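PDB 2C40: inosine-uridine preferring nucleoside hydrolase family protein from Bacillus anthracis, which folds as an alpha/beta protein around a mixed beta-sheet and binds a calcium ion and alpha-D-ribofuranose together in one pocket. Local coordinates for residues E42-A47 against M79-V84; H107-T112 against T129-A134; N188-L193 against P287-Y292. All coordinates share one frame; numbering follows the deposited sequence.

Contact 1 (E42-A47 against M79-V84)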
# COMPACT_ATOMS: atom_id res chain seq x y z
N GLU A 42 14.17 2.39 9.39
CA GLU A 42 13.30 2.28 10.56
C GLU A 42 12.08 1.36 10.40
O GLU A 42 11.94 0.43 11.17
CB GLU A 42 12.91 3.65 11.08
CG GLU A 42 14.13 4.38 11.67
CD GLU A 42 14.82 3.58 12.82
OE1 GLU A 42 14.16 3.37 13.87
OE2 GLU A 42 16.01 3.12 12.67
N PRO A 43 11.22 1.58 9.38
CA PRO A 43 10.10 0.63 9.20
C PRO A 43 10.51 -0.80 8.89
O PRO A 43 9.77 -1.72 9.24
CB PRO A 43 9.31 1.24 8.01
CG PRO A 43 10.31 2.00 7.28
CD PRO A 43 11.13 2.66 8.39
N ALA A 44 11.64 -1.01 8.22
CA ALA A 44 12.11 -2.35 7.89
C ALA A 44 12.63 -3.10 9.15
O ALA A 44 12.42 -4.34 9.32
CB ALA A 44 13.24 -2.24 6.84
N MET A 45 13.36 -2.36 9.99
CA MET A 45 13.80 -2.88 11.29
C MET A 45 12.60 -3.26 12.09
O MET A 45 12.53 -4.40 12.53
CB MET A 45 14.59 -1.83 12.06
CG MET A 45 15.96 -1.70 11.58
SD MET A 45 16.93 -3.19 11.92
CE MET A 45 18.08 -2.78 10.71
N SER A 46 11.65 -2.33 12.28
CA SER A 46 10.46 -2.64 13.10
C SER A 46 9.72 -3.82 12.53
O SER A 46 9.38 -4.72 13.27
CB SER A 46 9.42 -1.52 13.19
OG SER A 46 10.00 -0.28 13.39
N ALA A 47 9.42 -3.79 11.23
CA ALA A 47 8.65 -4.87 10.59
C ALA A 47 9.29 -6.25 10.79
O ALA A 47 8.58 -7.23 11.11
CB ALA A 47 8.41 -4.57 9.08
N MET A 79 9.28 2.90 0.16
CA MET A 79 8.23 3.18 1.14
C MET A 79 7.53 1.92 1.67
O MET A 79 6.88 1.97 2.70
CB MET A 79 7.15 4.09 0.51
CG MET A 79 7.57 5.52 0.21
SD MET A 79 8.15 6.48 1.63
CE MET A 79 6.64 7.07 2.41
N HIS A 80 7.64 0.81 0.96
CA HIS A 80 6.76 -0.35 1.15
C HIS A 80 6.78 -0.94 2.56
O HIS A 80 5.72 -1.42 3.07
CB HIS A 80 7.08 -1.42 0.11
CG HIS A 80 6.62 -1.07 -1.27
ND1 HIS A 80 6.90 -1.84 -2.37
CD2 HIS A 80 5.94 0.01 -1.73
CE1 HIS A 80 6.36 -1.29 -3.45
NE2 HIS A 80 5.77 -0.17 -3.09
N ALA A 81 7.95 -0.85 3.20
CA ALA A 81 8.14 -1.27 4.60
C ALA A 81 7.26 -0.52 5.57
O ALA A 81 6.82 -1.12 6.54
CB ALA A 81 9.62 -1.12 5.02
N PHE A 82 7.02 0.79 5.32
CA PHE A 82 6.11 1.59 6.15
C PHE A 82 4.76 0.94 6.24
O PHE A 82 4.17 0.85 7.30
CB PHE A 82 5.97 3.03 5.65
CG PHE A 82 7.20 3.88 5.90
CD1 PHE A 82 8.10 4.17 4.88
CD2 PHE A 82 7.48 4.35 7.19
CE1 PHE A 82 9.23 4.94 5.11
CE2 PHE A 82 8.61 5.14 7.44
CZ PHE A 82 9.49 5.44 6.40
N TYR A 83 4.30 0.39 5.12
CA TYR A 83 3.01 -0.21 5.03
C TYR A 83 2.99 -1.53 5.72
O TYR A 83 2.09 -1.77 6.50
CB TYR A 83 2.54 -0.29 3.57
CG TYR A 83 2.84 0.98 2.77
CD1 TYR A 83 3.28 0.91 1.44
CD2 TYR A 83 2.77 2.24 3.37
CE1 TYR A 83 3.57 2.08 0.73
CE2 TYR A 83 3.08 3.41 2.67
CZ TYR A 83 3.48 3.32 1.36
OH TYR A 83 3.76 4.46 0.66
N VAL A 84 3.98 -2.38 5.48
CA VAL A 84 4.00 -3.68 6.14
C VAL A 84 4.06 -3.52 7.67
O VAL A 84 3.31 -4.18 8.39
CB VAL A 84 5.13 -4.59 5.64
CG1 VAL A 84 5.16 -5.89 6.43
CG2 VAL A 84 4.96 -4.87 4.15
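Pro43 meets Phe82, and Ala44 meets Ala81, where helix 42-47 passes helix 80-84 with the two short segments pointing broadly the same way, 36° apart. Their axes approach to 7.9 Å, a close spacing that the small residues at the interface permit. The CA atoms of Pro43 and Phe82 are 5.1 Å apart; farther along, the CA atoms of Ala47 and Val84 are 6.5 Å apart.

The pyrrolidine ring of Pro43 carries most of the packing. Its CG sits over the middle of the Phe82 ring, 3.5 Å from the ring centroid and only 8° off the normal, a well-centred CH-pi contact. The CB of Phe82 leaves its helix away from Pro43, but with CG beside the backbone N and anti to the carbonyl carbon (chi1 -73°) the ring folds back to offer its face. Pro43 CB lies between the near rim of the ring and the Ala81-Phe82 peptide, 3.6 Å from Ala81 C. Ala81 CB points into the interface and touches Pro43 CB at 3.8 Å, while also lying close to Ala44 N and Ala44 CB. At the far end Ala47 CB loosely meets Val84 CG1 at 4.4 Å.

Leu15 of helix 12-21 touches both Ala47 and Val84, and Phe82 also packs on Pro232 of the second subunit, tying this helix pair to the dimer interface. The contact is a worked example of apolar helix packing: with every link between the segments a van der Waals or CH-pi one, the fit rests on shape, Pro43 seated on the Phe82 face and the alanines allowing the close approach.

Contact 2 (H107-T112 against T129-A134)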
# COMPACT_ATOMS: atom_id res chain seq x y z
N HIS A 107 29.51 -5.98 11.16
CA HIS A 107 30.13 -6.47 12.36
C HIS A 107 29.34 -7.59 13.01
O HIS A 107 29.91 -8.58 13.46
CB HIS A 107 30.32 -5.33 13.35
CG HIS A 107 31.45 -4.41 13.02
ND1 HIS A 107 31.73 -3.29 13.75
CD2 HIS A 107 32.37 -4.45 12.02
CE1 HIS A 107 32.80 -2.69 13.25
NE2 HIS A 107 33.20 -3.37 12.20
N HIS A 108 28.04 -7.42 13.04
CA HIS A 108 27.14 -8.46 13.52
C HIS A 108 27.34 -9.77 12.74
O HIS A 108 27.38 -10.86 13.31
CB HIS A 108 25.71 -7.95 13.38
CG HIS A 108 24.67 -8.89 13.87
ND1 HIS A 108 23.72 -9.46 13.03
CD2 HIS A 108 24.40 -9.35 15.11
CE1 HIS A 108 22.92 -10.24 13.74
NE2 HIS A 108 23.32 -10.20 15.01
N LEU A 109 27.44 -9.64 11.43
CA LEU A 109 27.63 -10.79 10.56
C LEU A 109 28.93 -11.53 10.92
O LEU A 109 28.93 -12.75 11.09
CB LEU A 109 27.61 -10.31 9.11
CG LEU A 109 28.06 -11.19 7.94
CD1 LEU A 109 27.44 -12.52 7.99
CD2 LEU A 109 27.63 -10.46 6.69
N ILE A 110 30.02 -10.78 11.08
CA ILE A 110 31.33 -11.35 11.44
C ILE A 110 31.23 -12.13 12.75
O ILE A 110 31.67 -13.29 12.82
CB ILE A 110 32.44 -10.23 11.53
CG1 ILE A 110 32.74 -9.65 10.15
CG2 ILE A 110 33.74 -10.74 12.16
CD1 ILE A 110 33.58 -8.36 10.15
N GLU A 111 30.68 -11.48 13.77
CA GLU A 111 30.66 -12.05 15.13
C GLU A 111 29.74 -13.28 15.18
O GLU A 111 30.08 -14.26 15.83
CB GLU A 111 30.21 -11.02 16.17
CG GLU A 111 31.29 -10.04 16.62
N THR A 112 28.60 -13.23 14.48
CA THR A 112 27.71 -14.38 14.39
C THR A 112 28.43 -15.54 13.70
O THR A 112 28.45 -16.65 14.20
CB THR A 112 26.43 -14.10 13.56
OG1 THR A 112 25.80 -12.93 14.04
CG2 THR A 112 25.47 -15.27 13.64
N THR A 129 26.62 -5.09 0.10
CA THR A 129 27.64 -4.25 0.74
C THR A 129 27.95 -4.57 2.21
O THR A 129 29.12 -4.46 2.60
CB THR A 129 27.54 -2.72 0.40
OG1 THR A 129 27.72 -1.87 1.56
CG2 THR A 129 26.38 -2.37 -0.40
N ASP A 130 26.98 -5.08 2.98
CA ASP A 130 27.32 -5.54 4.36
C ASP A 130 28.31 -6.73 4.33
O ASP A 130 29.17 -6.87 5.23
CB ASP A 130 26.07 -5.95 5.18
CG ASP A 130 25.21 -4.76 5.63
OD1 ASP A 130 25.72 -3.64 5.85
OD2 ASP A 130 23.97 -4.97 5.77
N LEU A 131 28.17 -7.60 3.33
CA LEU A 131 29.12 -8.70 3.16
C LEU A 131 30.50 -8.28 2.61
O LEU A 131 31.53 -8.78 3.04
CB LEU A 131 28.51 -9.82 2.31
CG LEU A 131 29.37 -11.04 1.96
CD1 LEU A 131 29.82 -11.83 3.18
CD2 LEU A 131 28.65 -11.96 0.99
N ALA A 132 30.52 -7.43 1.60
CA ALA A 132 31.78 -6.90 1.07
C ALA A 132 32.61 -6.34 2.19
O ALA A 132 33.82 -6.60 2.32
CB ALA A 132 31.46 -5.79 0.03
N ARG A 133 31.92 -5.58 3.01
CA ARG A 133 32.51 -4.88 4.13
C ARG A 133 33.01 -5.83 5.23
O ARG A 133 34.09 -5.64 5.71
CB ARG A 133 31.48 -3.90 4.67
CG ARG A 133 32.04 -2.86 5.53
CD ARG A 133 31.52 -1.44 5.12
NE ARG A 133 30.16 -1.25 5.53
CZ ARG A 133 29.77 -0.51 6.57
NH1 ARG A 133 30.63 0.19 7.31
NH2 ARG A 133 28.48 -0.43 6.83
N ALA A 134 32.21 -6.83 5.58
CA ALA A 134 32.58 -7.94 6.45
C ALA A 134 33.86 -8.62 6.00
O ALA A 134 34.79 -8.83 6.77
CB ALA A 134 31.42 -9.00 6.49
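Ile110 and Ala134 mark the nearest backbone approach of helices 107-112 and 129-134, CA to CA 6.2 Å, with the axes 9.2 Å apart at their closest and crossing at -61°. Ala134 CB points into the angle between the helices and is received by two neighbouring side chains. Ile110 CG1 lies against Ala134 CB at 3.9 Å. From there an extended second torsion (chi2 167°) carries Ile110 CD1 onward along the backbone, to 3.6 Å from Ala134 O. On the other flank a single methyl of Leu109 does the work: CD2 approaches Ala134 CB at 4.1 Å and also lies near Asp130 O and Leu131 CA. Its meeting with Leu131 CD1, at 4.4 Å, is looser.

Both leucines also rest on Leu122 and Phe124 of strand 120-124, the strand that follows helix 105-115 and precedes helix 129-137, so that both helices pack on one strand of the central sheet. The carboxylate of Asp130 is occupied elsewhere, its OD1 hydrogen-bonded to Ser65 and Ser67. The chemistry is accordingly that of methyl groups and a small alanine: contacts of moderate length without directional bonds, in which the alanine lets the branched side chains come up to the opposing helix backbone.

Contact 3 (N188-L193 against P287-Y292)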
# COMPACT_ATOMS: atom_id res chain seq x y z
N ASN A 188 36.93 -16.27 -1.86
CA ASN A 188 36.90 -17.71 -1.97
C ASN A 188 35.64 -18.29 -1.29
O ASN A 188 35.69 -18.85 -0.19
CB ASN A 188 38.20 -18.33 -1.41
CG ASN A 188 38.33 -19.80 -1.73
OD1 ASN A 188 37.72 -20.32 -2.65
ND2 ASN A 188 39.14 -20.47 -0.96
N ILE A 189 34.52 -18.14 -1.97
CA ILE A 189 33.24 -18.62 -1.49
C ILE A 189 32.44 -19.18 -2.66
O ILE A 189 32.58 -18.69 -3.77
CB ILE A 189 32.52 -17.41 -0.87
CG1 ILE A 189 32.96 -17.26 0.58
CG2 ILE A 189 31.01 -17.51 -0.99
CD1 ILE A 189 32.91 -15.84 1.05
N GLU A 190 31.62 -20.21 -2.40
CA GLU A 190 30.62 -20.69 -3.39
C GLU A 190 29.35 -19.76 -3.44
O GLU A 190 28.81 -19.34 -2.40
CB GLU A 190 30.21 -22.16 -3.13
CG GLU A 190 31.28 -23.28 -3.46
CD GLU A 190 31.95 -23.12 -4.86
OE1 GLU A 190 31.24 -23.17 -5.90
OE2 GLU A 190 33.20 -22.90 -4.92
N ILE A 191 28.89 -19.45 -4.65
CA ILE A 191 27.78 -18.52 -4.90
C ILE A 191 26.69 -19.17 -5.75
O ILE A 191 26.92 -19.59 -6.90
CB ILE A 191 28.23 -17.21 -5.62
CG1 ILE A 191 29.40 -16.55 -4.87
CG2 ILE A 191 27.10 -16.22 -5.74
CD1 ILE A 191 29.79 -15.28 -5.41
N ASP A 192 25.50 -19.29 -5.14
CA ASP A 192 24.28 -19.57 -5.83
C ASP A 192 23.59 -18.21 -6.12
O ASP A 192 23.37 -17.39 -5.21
CB ASP A 192 23.38 -20.49 -5.00
CG ASP A 192 24.05 -21.85 -4.62
OD1 ASP A 192 24.90 -22.38 -5.36
OD2 ASP A 192 23.67 -22.39 -3.56
N LEU A 193 23.24 -18.02 -7.39
CA LEU A 193 22.61 -16.78 -7.92
C LEU A 193 21.17 -17.04 -8.33
O LEU A 193 20.93 -17.87 -9.21
CB LEU A 193 23.24 -16.30 -9.23
CG LEU A 193 24.17 -15.12 -9.29
CD1 LEU A 193 24.28 -14.61 -10.72
CD2 LEU A 193 23.75 -14.02 -8.33
N PRO A 287 33.26 -18.91 -11.04
CA PRO A 287 32.08 -19.77 -11.05
C PRO A 287 30.92 -19.30 -10.15
O PRO A 287 31.08 -18.96 -8.96
CB PRO A 287 32.64 -21.13 -10.63
CG PRO A 287 33.88 -20.79 -9.85
CD PRO A 287 34.45 -19.64 -10.55
N VAL A 288 29.75 -19.33 -10.77
CA VAL A 288 28.52 -18.94 -10.16
C VAL A 288 27.48 -19.97 -10.61
O VAL A 288 27.44 -20.36 -11.76
CB VAL A 288 28.21 -17.44 -10.52
CG1 VAL A 288 26.84 -17.17 -10.63
CG2 VAL A 288 28.82 -16.50 -9.47
N HIS A 289 26.66 -20.41 -9.66
CA HIS A 289 25.64 -21.43 -9.86
C HIS A 289 24.27 -20.77 -10.00
O HIS A 289 23.63 -20.39 -9.05
CB HIS A 289 25.69 -22.41 -8.68
CG HIS A 289 27.07 -22.91 -8.38
ND1 HIS A 289 27.74 -23.79 -9.20
CD2 HIS A 289 27.93 -22.61 -7.38
CE1 HIS A 289 28.94 -24.03 -8.71
NE2 HIS A 289 29.08 -23.32 -7.61
N VAL A 290 23.84 -20.64 -11.24
CA VAL A 290 22.70 -19.86 -11.62
C VAL A 290 21.42 -20.70 -11.62
O VAL A 290 21.32 -21.72 -12.31
CB VAL A 290 22.93 -19.20 -13.02
CG1 VAL A 290 21.70 -18.37 -13.42
CG2 VAL A 290 24.15 -18.29 -12.99
N VAL A 291 20.43 -20.26 -10.87
CA VAL A 291 19.21 -21.02 -10.73
C VAL A 291 18.41 -20.90 -12.03
O VAL A 291 18.39 -19.83 -12.65
CB VAL A 291 18.41 -20.56 -9.52
CG1 VAL A 291 16.99 -21.16 -9.49
CG2 VAL A 291 19.18 -20.92 -8.26
N TYR A 292 17.80 -22.00 -12.46
CA TYR A 292 16.81 -21.97 -13.52
C TYR A 292 15.80 -23.11 -13.37
O TYR A 292 15.94 -23.97 -12.50
CB TYR A 292 17.50 -22.01 -14.88
CG TYR A 292 18.13 -23.34 -15.21
CD1 TYR A 292 19.27 -23.75 -14.58
CD2 TYR A 292 17.56 -24.17 -16.16
CE1 TYR A 292 19.87 -24.99 -14.88
CE2 TYR A 292 18.15 -25.44 -16.49
CZ TYR A 292 19.30 -25.83 -15.83
OH TYR A 292 19.92 -27.03 -16.11
O HOH W 1 30.66 -20.46 -6.93
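Val288 divides its two methyl groups between Leu193 and Ile191, and this forms the apolar centre of the pairing. Its CG1 packs against Leu193 CG at 3.6 Å and meets Leu193 CD1 equally closely, while CG2 reaches Ile191 CB at 4.0 Å. Trp185 of helix 178-186 covers both Ile191 and Val288. Leu193 CD1 continues the apolar strip more loosely to Val290 CG2, on the same face of the sheet.

Beneath these side chains the strands run parallel, Asp192 bridging with His289 and Leu193 with Val290. His289 N donates to Ile191 O, Leu193 N donates to His289 O at 2.9 Å, and Val291 N donates to Leu193 O, the zigzag ladder of parallel strands.

On the other face Asp192 and His289 lie side by side, Asp192 OD1 only 3.4 Å from His289 CB but not hydrogen-bonded to the ring. Instead His289 NE2 donates to Glu190 OE1 at 2.8 Å, almost straight at 174° and within the ring plane. A bend in the Glu190 chain (chi2 -47°) brings the carboxylate to this edge, its plane turned 48° from that of the ring. Because ND1 is hydrogen-bonded to Thr264 of strand 261-269, both ring nitrogens are engaged and the rotation of the imidazole is fixed. At the outer edge one water accepts from Ile191 N and donates to Glu190 OE1 at 3.0 Å and to Pro287 O at 2.6 Å, extending the link between the strands beyond the direct ladder.

Strand 286-292 is the last of the parallel series before the sheet turns antiparallel, and His289 spans that change. Its bonds to Glu190 and Thr264 hold the ring between the two neighbouring strands, while Glu190 OE1 is gripped by both the ring and the water.

The three contacts follow one another along the chain and do not touch. Contacts 1 and 3 lie on opposite sides of the chain's centre, their own centres 30 Å apart; contact 2 is 22 Å from contact 1 and 20 Å from contact 3, centre to centre. Contacts 2 and 3 approach most closely, about 5 Å between nearest atoms, and helix 178-186 touches both. From Ala81, Leu193 and Asp130 the side chains lie about 10, 11 and 14 Å from the bound alpha-D-ribofuranose, so all three contacts sit outside the first shell. Thr125, a calcium ligand, lies between strand 120-124 and helix 129-137, the latter part of contact 2, whose Asp130 side chain is about 12 Å from the calcium ion.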